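Local coordinates for protein toxin PAU_02230 (Photorhabdus asymbiotica subsp. asymbiotica ATCC 43949, PDB 6HV6) that is a bacterial protein toxin, also called PaTox, whose modelled part combines many helices with a six-stranded antiparallel sheet, at residues E81-D84 with T85-M89; D123-N126 with G127-L130; K329-Q332 with Q333-F336. The protein carries 1 engineered substitution. All coordinates share one frame; numbering follows the deposited sequence.

Contact 1: residues E81-D84 with T85-M89; sequences ENFD and TMQRM
Successive turns of helix 80-93 carry this contact: Glu81, Asn82, Phe83 and Asp84 each take a backbone N-H from four residues on. The bond from Thr85 N to Glu81 O is 3.0 Å long with an N-H...O angle of 164°, and the three that follow have similar geometry. Glu81 O is gripped twice, because Thr85 OG1 also donates to it at 3.1 Å. The two donors come from opposite faces of the carbonyl plane, and the hydroxyl can fold back in this way because chi1 of -63° sets OG1 beside its own backbone N. On another flank the Phe83 ring takes Gln87 over one face. Gln87 CG sits 3.9 Å from the ring centroid, 27° off the normal, a CH-pi contact displaced toward the rim. The bend of Gln87 at chi2 then carries the amide past Phe83 CZ, with NE2 3.6 Å from that atom. Met86 reaches the same ring with its methyl, CE lying 3.6 Å from Phe83 CD1 in an oblique approach. Outside these residues, Phe83 packs on Ile161 and Met86 on Met154 and Ile158, all of helix 144-176, while Asn82 faces helix 130-138. Such i to i+3 and i+4 packing, with a threonine hydroxyl returned to the preceding turn, is typical of an amphipathic alpha-helix laid against a helical bundle.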
ATOM      1  N   GLU A  81       9.184  22.154  -5.513  1.00 49.08           N
ATOM      2  CA  GLU A  81       8.771  23.140  -4.518  1.00 45.57           C
ATOM      3  C   GLU A  81       7.345  23.617  -4.764  1.00 40.81           C
ATOM      4  O   GLU A  81       6.537  23.704  -3.826  1.00 40.28           O
ATOM      5  CB  GLU A  81       9.741  24.322  -4.529  1.00 51.35           C
ATOM      6  CG  GLU A  81       9.442  25.364  -3.476  1.00 61.10           C
ATOM      7  CD  GLU A  81      10.412  26.527  -3.509  1.00 76.50           C
ATOM      8  OE1 GLU A  81      11.509  26.372  -4.091  1.00 81.88           O
ATOM      9  OE2 GLU A  81      10.076  27.596  -2.955  1.00 79.19           O
ATOM     10  N   ASN A  82       7.006  23.922  -6.017  1.00 38.08           N
ATOM     11  CA  ASN A  82       5.629  24.309  -6.313  1.00 35.49           C
ATOM     12  C   ASN A  82       4.668  23.147  -6.081  1.00 40.63           C
ATOM     13  O   ASN A  82       3.560  23.345  -5.576  1.00 38.64           O
ATOM     14  CB  ASN A  82       5.511  24.828  -7.745  1.00 32.20           C
ATOM     15  CG  ASN A  82       6.189  26.165  -7.929  1.00 33.84           C
ATOM     16  OD1 ASN A  82       6.578  26.802  -6.953  1.00 36.83           O
ATOM     17  ND2 ASN A  82       6.331  26.602  -9.177  1.00 35.25           N
ATOM     18  N   PHE A  83       5.073  21.930  -6.444  1.00 40.41           N
ATOM     19  CA  PHE A  83       4.237  20.766  -6.170  1.00 36.50           C
ATOM     20  C   PHE A  83       3.943  20.648  -4.679  1.00 36.84           C
ATOM     21  O   PHE A  83       2.791  20.459  -4.277  1.00 40.33           O
ATOM     22  CB  PHE A  83       4.918  19.501  -6.694  1.00 41.14           C
ATOM     23  CG  PHE A  83       4.120  18.241  -6.469  1.00 44.12           C
ATOM     24  CD1 PHE A  83       3.166  17.838  -7.385  1.00 39.83           C
ATOM     25  CD2 PHE A  83       4.340  17.453  -5.346  1.00 47.29           C
ATOM     26  CE1 PHE A  83       2.433  16.684  -7.181  1.00 39.57           C
ATOM     27  CE2 PHE A  83       3.609  16.293  -5.140  1.00 45.04           C
ATOM     28  CZ  PHE A  83       2.656  15.908  -6.058  1.00 39.32           C
ATOM     29  N   ASP A  84       4.977  20.771  -3.840  1.00 39.00           N
ATOM     30  CA  ASP A  84       4.785  20.679  -2.395  1.00 40.32           C
ATOM     31  C   ASP A  84       3.854  21.777  -1.883  1.00 44.64           C
ATOM     32  O   ASP A  84       2.985  21.521  -1.043  1.00 44.50           O
ATOM     33  CB  ASP A  84       6.139  20.739  -1.680  1.00 49.59           C
ATOM     34  CG  ASP A  84       7.065  19.573  -2.051  1.00 55.13           C
ATOM     35  OD1 ASP A  84       6.571  18.509  -2.489  1.00 53.94           O
ATOM     36  OD2 ASP A  84       8.296  19.720  -1.896  1.00 56.68           O
ATOM     37  N   THR A  85       4.012  23.005  -2.385  1.00 44.35           N
ATOM     38  CA  THR A  85       3.105  24.089  -2.012  1.00 40.89           C
ATOM     39  C   THR A  85       1.660  23.754  -2.374  1.00 38.27           C
ATOM     40  O   THR A  85       0.739  23.967  -1.576  1.00 39.76           O
ATOM     41  CB  THR A  85       3.544  25.388  -2.694  1.00 41.58           C
ATOM     42  OG1 THR A  85       4.840  25.760  -2.217  1.00 40.82           O
ATOM     43  CG2 THR A  85       2.577  26.508  -2.383  1.00 44.69           C
ATOM     44  N   MET A  86       1.441  23.218  -3.575  1.00 35.17           N
ATOM     45  CA  MET A  86       0.084  22.854  -3.975  1.00 32.16           C
ATOM     46  C   MET A  86      -0.493  21.777  -3.059  1.00 34.81           C
ATOM     47  O   MET A  86      -1.657  21.858  -2.646  1.00 33.46           O
ATOM     48  CB  MET A  86       0.077  22.375  -5.422  1.00 29.17           C
ATOM     49  CG  MET A  86      -1.198  21.629  -5.804  1.00 33.83           C
ATOM     50  SD  MET A  86      -1.121  21.002  -7.490  1.00 33.24           S
ATOM     51  CE  MET A  86      -0.011  19.616  -7.263  1.00 38.33           C
ATOM     52  N   GLN A  87       0.315  20.770  -2.717  1.00 33.35           N
ATOM     53  CA  GLN A  87      -0.177  19.678  -1.877  1.00 36.47           C
ATOM     54  C   GLN A  87      -0.560  20.173  -0.493  1.00 39.93           C
ATOM     55  O   GLN A  87      -1.548  19.706   0.087  1.00 41.63           O
ATOM     56  CB  GLN A  87       0.879  18.575  -1.775  1.00 43.70           C
ATOM     57  CG  GLN A  87       1.196  17.880  -3.101  1.00 41.97           C
ATOM     58  CD  GLN A  87       0.016  17.126  -3.673  1.00 49.23           C
ATOM     59  OE1 GLN A  87      -0.936  17.723  -4.174  1.00 56.08           O
ATOM     60  NE2 GLN A  87       0.072  15.804  -3.603  1.00 52.94           N
ATOM     61  N   ARG A  88       0.218  21.104   0.064  1.00 37.48           N
ATOM     62  CA  ARG A  88      -0.148  21.676   1.355  1.00 38.65           C
ATOM     63  C   ARG A  88      -1.462  22.439   1.248  1.00 43.55           C
ATOM     64  O   ARG A  88      -2.347  22.288   2.099  1.00 44.62           O
ATOM     65  CB  ARG A  88       0.976  22.575   1.877  1.00 45.06           C
ATOM     66  CG  ARG A  88       2.236  21.806   2.326  1.00 49.81           C
ATOM     67  CD  ARG A  88       3.275  22.717   2.999  1.00 51.11           C
ATOM     68  NE  ARG A  88       4.157  23.385   2.042  1.00 60.27           N
ATOM     69  CZ  ARG A  88       4.031  24.655   1.657  1.00 67.69           C
ATOM     70  NH1 ARG A  88       3.052  25.410   2.143  1.00 71.44           N
ATOM     71  NH2 ARG A  88       4.888  25.173   0.786  1.00 65.09           N
ATOM     72  N   MET A  89      -1.624  23.227   0.183  1.00 35.82           N
ATOM     73  CA  MET A  89      -2.868  23.964  -0.020  1.00 32.17           C
ATOM     74  C   MET A  89      -4.043  23.018  -0.215  1.00 37.63           C
ATOM     75  O   MET A  89      -5.153  23.290   0.252  1.00 43.82           O
ATOM     76  CB  MET A  89      -2.731  24.897  -1.234  1.00 32.15           C
ATOM     77  CG  MET A  89      -1.705  25.993  -1.039  1.00 42.63           C
ATOM     78  SD  MET A  89      -1.572  27.103  -2.461  1.00 43.90           S
ATOM     79  CE  MET A  89      -3.305  27.313  -2.877  1.00 28.89           C
TER

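Contact 2: residues D123-N126 with G127-L130; sequences DNFN and GLSL
The chain reverses through a type I beta turn from Phe125 to Leu128, closed by Leu128 N donating to Phe125 O at 3.1 Å. The N-H points well at the oxygen, at 164°, yet the nitrogen stands above the carbonyl plane, 56° out of it. Just upstream Asn126 N donates to Asp123 O at 2.9 Å, so the two bonded turns overlap at Phe125 and Asn126, and residues 123-126 keep helical backbone angles without forming a regular helix. A water joins the two segments: it donates to Asn124 O at 2.8 Å and accepts from Gly127 N at 3.0 Å. All this lies in the connection between helix 101-115 and helix 130-138, whose start is marked by Ser129 as N-cap, its OG accepting from Lys132 N. Among the side chains, Leu128 meets Phe125 by a single branch. Its CD1 comes to the edge of the ring, near the ring plane, 3.7 Å from Phe125 CD1. With chi1 at -59°, Leu128 CG lies beside its own N, which keeps the branch on the side of the turn where Phe125 O and the ring are found; CG itself is 3.6 Å from that oxygen. Phe125 is buried against Thr146, Leu150 and Lys153 of helix 144-176, and its ring has Asn124 OD1 over the centre of one face, 4.1 Å above the plane. Asn126 OD1 accepts from Lys153 NZ of the same helix.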
ATOM      1  N   ASP A 123     -11.512  26.038 -20.286  1.00 26.75           N
ATOM      2  CA  ASP A 123     -10.770  25.415 -21.372  1.00 25.54           C
ATOM      3  C   ASP A 123      -9.398  26.044 -21.553  1.00 26.22           C
ATOM      4  O   ASP A 123      -8.488  25.402 -22.086  1.00 24.82           O
ATOM      5  CB  ASP A 123     -11.542  25.535 -22.679  1.00 24.14           C
ATOM      6  CG  ASP A 123     -12.682  24.533 -22.791  1.00 23.38           C
ATOM      7  OD1 ASP A 123     -12.689  23.514 -22.067  1.00 25.24           O
ATOM      8  OD2 ASP A 123     -13.555  24.772 -23.627  1.00 25.00           O
ATOM      9  N   ASN A 124      -9.240  27.304 -21.152  1.00 26.16           N
ATOM     10  CA  ASN A 124      -7.943  27.951 -21.310  1.00 30.78           C
ATOM     11  C   ASN A 124      -6.851  27.240 -20.523  1.00 33.34           C
ATOM     12  O   ASN A 124      -5.668  27.401 -20.841  1.00 33.76           O
ATOM     13  CB  ASN A 124      -8.028  29.411 -20.867  1.00 35.80           C
ATOM     14  CG  ASN A 124      -8.069  29.551 -19.357  1.00 42.95           C
ATOM     15  OD1 ASN A 124      -9.103  29.338 -18.732  1.00 41.93           O
ATOM     16  ND2 ASN A 124      -6.929  29.890 -18.763  1.00 51.27           N
ATOM     17  N   PHE A 125      -7.216  26.457 -19.503  1.00 27.38           N
ATOM     18  CA  PHE A 125      -6.216  25.705 -18.760  1.00 25.03           C
ATOM     19  C   PHE A 125      -5.773  24.453 -19.502  1.00 28.41           C
ATOM     20  O   PHE A 125      -4.709  23.910 -19.190  1.00 27.69           O
ATOM     21  CB  PHE A 125      -6.755  25.305 -17.373  1.00 25.15           C
ATOM     22  CG  PHE A 125      -6.992  26.470 -16.458  1.00 28.76           C
ATOM     23  CD1 PHE A 125      -6.067  27.488 -16.361  1.00 28.05           C
ATOM     24  CD2 PHE A 125      -8.141  26.548 -15.696  1.00 37.42           C
ATOM     25  CE1 PHE A 125      -6.268  28.566 -15.515  1.00 35.16           C
ATOM     26  CE2 PHE A 125      -8.353  27.629 -14.860  1.00 40.97           C
ATOM     27  CZ  PHE A 125      -7.421  28.640 -14.776  1.00 38.52           C
ATOM     28  N   ASN A 126      -6.555  23.984 -20.479  1.00 20.67           N
ATOM     29  CA  ASN A 126      -6.190  22.740 -21.149  1.00 26.01           C
ATOM     30  C   ASN A 126      -4.859  22.841 -21.893  1.00 29.71           C
ATOM     31  O   ASN A 126      -4.144  21.844 -22.023  1.00 35.40           O
ATOM     32  CB  ASN A 126      -7.294  22.328 -22.116  1.00 27.76           C
ATOM     33  CG  ASN A 126      -8.526  21.858 -21.399  1.00 29.12           C
ATOM     34  OD1 ASN A 126      -8.454  21.407 -20.247  1.00 30.96           O
ATOM     35  ND2 ASN A 126      -9.652  21.916 -22.072  1.00 23.87           N
ATOM     36  N   GLY A 127      -4.515  24.001 -22.407  1.00 32.72           N
ATOM     37  CA  GLY A 127      -3.256  24.008 -23.131  1.00 40.93           C
ATOM     38  C   GLY A 127      -2.000  24.101 -22.285  1.00 38.04           C
ATOM     39  O   GLY A 127      -0.894  24.043 -22.833  1.00 45.93           O
ATOM     40  N   LEU A 128      -2.130  24.221 -20.968  1.00 32.75           N
ATOM     41  CA  LEU A 128      -1.020  24.580 -20.100  1.00 32.14           C
ATOM     42  C   LEU A 128      -0.232  23.349 -19.667  1.00 29.41           C
ATOM     43  O   LEU A 128      -0.776  22.255 -19.512  1.00 28.95           O
ATOM     44  CB  LEU A 128      -1.531  25.327 -18.869  1.00 31.74           C
ATOM     45  CG  LEU A 128      -2.298  26.622 -19.153  1.00 33.88           C
ATOM     46  CD1 LEU A 128      -2.643  27.354 -17.860  1.00 32.81           C
ATOM     47  CD2 LEU A 128      -1.496  27.524 -20.080  1.00 40.68           C
ATOM     48  N   SER A 129       1.070  23.532 -19.505  1.00 31.54           N
ATOM     49  CA  SER A 129       1.903  22.475 -18.954  1.00 32.50           C
ATOM     50  C   SER A 129       1.514  22.200 -17.506  1.00 32.36           C
ATOM     51  O   SER A 129       0.853  23.010 -16.848  1.00 30.09           O
ATOM     52  CB  SER A 129       3.380  22.867 -19.008  1.00 30.72           C
ATOM     53  OG  SER A 129       3.605  23.932 -18.116  1.00 28.39           O
ATOM     54  N   LEU A 130       1.953  21.043 -17.002  1.00 33.30           N
ATOM     55  CA  LEU A 130       1.701  20.704 -15.604  1.00 30.22           C
ATOM     56  C   LEU A 130       2.256  21.779 -14.669  1.00 25.28           C
ATOM     57  O   LEU A 130       1.549  22.283 -13.791  1.00 24.15           O
ATOM     58  CB  LEU A 130       2.313  19.335 -15.283  1.00 33.49           C
ATOM     59  CG  LEU A 130       2.200  18.850 -13.840  1.00 28.12           C
ATOM     60  CD1 LEU A 130       0.743  18.828 -13.416  1.00 23.23           C
ATOM     61  CD2 LEU A 130       2.837  17.474 -13.669  1.00 35.84           C
TER
HETATM   62  O   HOH W   1      -5.178  26.654 -23.527  1.00 49.84           O

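Contact 3: residues K329-Q332 with Q333-F336; sequences KKMQ and QYDF
Gln333 OE1 accepts from both Lys330 NZ, at 3.1 Å, and a water at 2.7 Å. The ammonium stands above the amide carbonyl plane, 47° out of it, and the water also donates to Lys330 O, which already takes Tyr334 N. The lysine bends at chi2 and chi3, bringing its end alongside the extended Gln333 chain, and NZ has a second partner in Ser176 OG. The same water lies over one face of the Tyr334 ring, whose OH bonds Asp309 and Asn311. Met331 meets the edges of both rings: CE is 3.9 Å from Tyr334 CD2, and SD lies 5.4 Å from the Phe336 centroid, 84° off the normal, a Met-aromatic contact. Tyr334 CB covers the centre of one Phe336 face, 3.4 Å above the plane. Met331 and Lys330 also pack on Phe307 of strand 304-309. In the backbone Phe336 N returns to Met331 O at 3.2 Å, and Asp335 N reaches Gln332 O at 2.8 Å, less straight at 136°. Positive phi at Asp335 with these bonds back into the last turn makes this a Schellman motif, the C-terminal end of helix 320-334 beside the antiparallel sheet.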
ATOM      1  N   LYS A 329      15.127  -3.253  11.474  1.00 32.57           N
ATOM      2  CA  LYS A 329      15.471  -1.993  10.823  1.00 41.34           C
ATOM      3  C   LYS A 329      14.231  -1.333  10.222  1.00 42.58           C
ATOM      4  O   LYS A 329      14.067  -0.109  10.297  1.00 31.35           O
ATOM      5  CB  LYS A 329      16.533  -2.246   9.753  1.00 39.21           C
ATOM      6  CG  LYS A 329      16.980  -1.016   8.995  1.00 45.74           C
ATOM      7  CD  LYS A 329      18.182  -1.333   8.114  1.00 50.31           C
ATOM      8  CE  LYS A 329      17.811  -2.197   6.909  1.00 42.97           C
ATOM      9  NZ  LYS A 329      19.033  -2.601   6.134  1.00 44.23           N
ATOM     10  N   LYS A 330      13.330  -2.133   9.646  1.00 32.87           N
ATOM     11  CA  LYS A 330      12.126  -1.560   9.052  1.00 31.58           C
ATOM     12  C   LYS A 330      11.149  -1.061  10.113  1.00 34.33           C
ATOM     13  O   LYS A 330      10.434  -0.080   9.882  1.00 36.23           O
ATOM     14  CB  LYS A 330      11.461  -2.594   8.136  1.00 27.49           C
ATOM     15  CG  LYS A 330      12.295  -2.943   6.889  1.00 33.11           C
ATOM     16  CD  LYS A 330      12.510  -1.716   5.979  1.00 31.61           C
ATOM     17  CE  LYS A 330      13.969  -1.317   5.874  1.00 36.86           C
ATOM     18  NZ  LYS A 330      14.186  -0.282   4.807  1.00 34.04           N
ATOM     19  N   MET A 331      11.084  -1.709  11.275  1.00 30.63           N
ATOM     20  CA  MET A 331      10.212  -1.188  12.324  1.00 29.05           C
ATOM     21  C   MET A 331      10.714   0.161  12.826  1.00 30.30           C
ATOM     22  O   MET A 331       9.925   1.087  13.058  1.00 34.52           O
ATOM     23  CB  MET A 331      10.105  -2.196  13.469  1.00 33.20           C
ATOM     24  CG  MET A 331       9.415  -3.527  13.086  1.00 28.05           C
ATOM     25  SD  MET A 331       7.789  -3.386  12.260  1.00 29.04           S
ATOM     26  CE  MET A 331       8.215  -3.506  10.531  1.00 31.44           C
ATOM     27  N   GLN A 332      12.026   0.298  12.985  1.00 31.80           N
ATOM     28  CA  GLN A 332      12.569   1.594  13.378  1.00 33.73           C
ATOM     29  C   GLN A 332      12.336   2.642  12.303  1.00 34.71           C
ATOM     30  O   GLN A 332      12.065   3.803  12.623  1.00 36.99           O
ATOM     31  CB  GLN A 332      14.047   1.435  13.712  1.00 40.58           C
ATOM     32  CG  GLN A 332      14.241   0.356  14.769  1.00 39.75           C
ATOM     33  CD  GLN A 332      15.650   0.280  15.294  1.00 53.02           C
ATOM     34  OE1 GLN A 332      16.613   0.503  14.560  1.00 62.85           O
ATOM     35  NE2 GLN A 332      15.782  -0.029  16.581  1.00 56.34           N
ATOM     36  N   GLN A 333      12.388   2.244  11.029  1.00 34.46           N
ATOM     37  CA  GLN A 333      12.081   3.168   9.940  1.00 33.85           C
ATOM     38  C   GLN A 333      10.631   3.644  10.008  1.00 34.53           C
ATOM     39  O   GLN A 333      10.341   4.811   9.738  1.00 33.16           O
ATOM     40  CB  GLN A 333      12.363   2.487   8.597  1.00 37.77           C
ATOM     41  CG  GLN A 333      12.274   3.403   7.386  1.00 46.01           C
ATOM     42  CD  GLN A 333      12.480   2.664   6.063  1.00 52.64           C
ATOM     43  OE1 GLN A 333      11.914   1.591   5.834  1.00 47.48           O
ATOM     44  NE2 GLN A 333      13.301   3.237   5.191  1.00 56.44           N
ATOM     45  N   TYR A 334       9.699   2.749  10.343  1.00 29.05           N
ATOM     46  CA  TYR A 334       8.329   3.173  10.619  1.00 29.70           C
ATOM     47  C   TYR A 334       8.217   3.983  11.904  1.00 33.54           C
ATOM     48  O   TYR A 334       7.173   4.603  12.137  1.00 39.84           O
ATOM     49  CB  TYR A 334       7.406   1.971  10.768  1.00 28.21           C
ATOM     50  CG  TYR A 334       6.881   1.358   9.502  1.00 26.04           C
ATOM     51  CD1 TYR A 334       6.100   2.095   8.612  1.00 26.97           C
ATOM     52  CD2 TYR A 334       7.119   0.021   9.219  1.00 24.26           C
ATOM     53  CE1 TYR A 334       5.581   1.508   7.455  1.00 26.21           C
ATOM     54  CE2 TYR A 334       6.604  -0.576   8.067  1.00 24.38           C
ATOM     55  CZ  TYR A 334       5.843   0.173   7.188  1.00 28.40           C
ATOM     56  OH  TYR A 334       5.335  -0.420   6.040  1.00 24.72           O
ATOM     57  N   ASP A 335       9.233   3.937  12.768  1.00 34.08           N
ATOM     58  CA  ASP A 335       9.175   4.560  14.100  1.00 34.55           C
ATOM     59  C   ASP A 335       8.045   3.977  14.948  1.00 38.74           C
ATOM     60  O   ASP A 335       7.397   4.691  15.720  1.00 36.65           O
ATOM     61  CB  ASP A 335       9.028   6.082  14.007  1.00 38.19           C
ATOM     62  CG  ASP A 335       9.564   6.795  15.241  1.00 54.79           C
ATOM     63  OD1 ASP A 335      10.693   6.463  15.673  1.00 53.00           O
ATOM     64  OD2 ASP A 335       8.855   7.677  15.775  1.00 60.09           O
ATOM     65  N   PHE A 336       7.782   2.682  14.796  1.00 28.73           N
ATOM     66  CA  PHE A 336       6.839   2.002  15.685  1.00 28.68           C
ATOM     67  C   PHE A 336       7.516   1.701  17.012  1.00 33.83           C
ATOM     68  O   PHE A 336       8.575   1.061  17.021  1.00 35.30           O
ATOM     69  CB  PHE A 336       6.363   0.693  15.073  1.00 27.23           C
ATOM     70  CG  PHE A 336       5.500   0.855  13.850  1.00 30.83           C
ATOM     71  CD1 PHE A 336       4.714   1.980  13.678  1.00 31.94           C
ATOM     72  CD2 PHE A 336       5.470  -0.133  12.879  1.00 31.71           C
ATOM     73  CE1 PHE A 336       3.912   2.118  12.553  1.00 37.94           C
ATOM     74  CE2 PHE A 336       4.665   0.002  11.751  1.00 31.29           C
ATOM     75  CZ  PHE A 336       3.887   1.125  11.594  1.00 32.31           C
TER
HETATM   76  O   HOH W   2       9.817   0.302   6.873  1.00 30.07           O

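From the N terminus the contacts come in series, none enclosing or crossing another, each closing only a local turn between adjoining segments. Contact 1 lies on helix 80-93; contact 2 follows in the loop between helices 101-115 and 130-138; contact 3 comes much later, where helix 320-334 ends. Contacts 1 and 2, their centres about 18 Å apart, share helix 144-176 as a neighbour, its Met154 touching both Met86 and Leu130. Contact 3 instead packs on the six-stranded sheet, its centre about 42 Å from that of contact 2. The C-terminal end of helix 144-176 takes the ammonium groups of Lys329 and Lys330, so that helix runs from contacts 1 and 2 to contact 3.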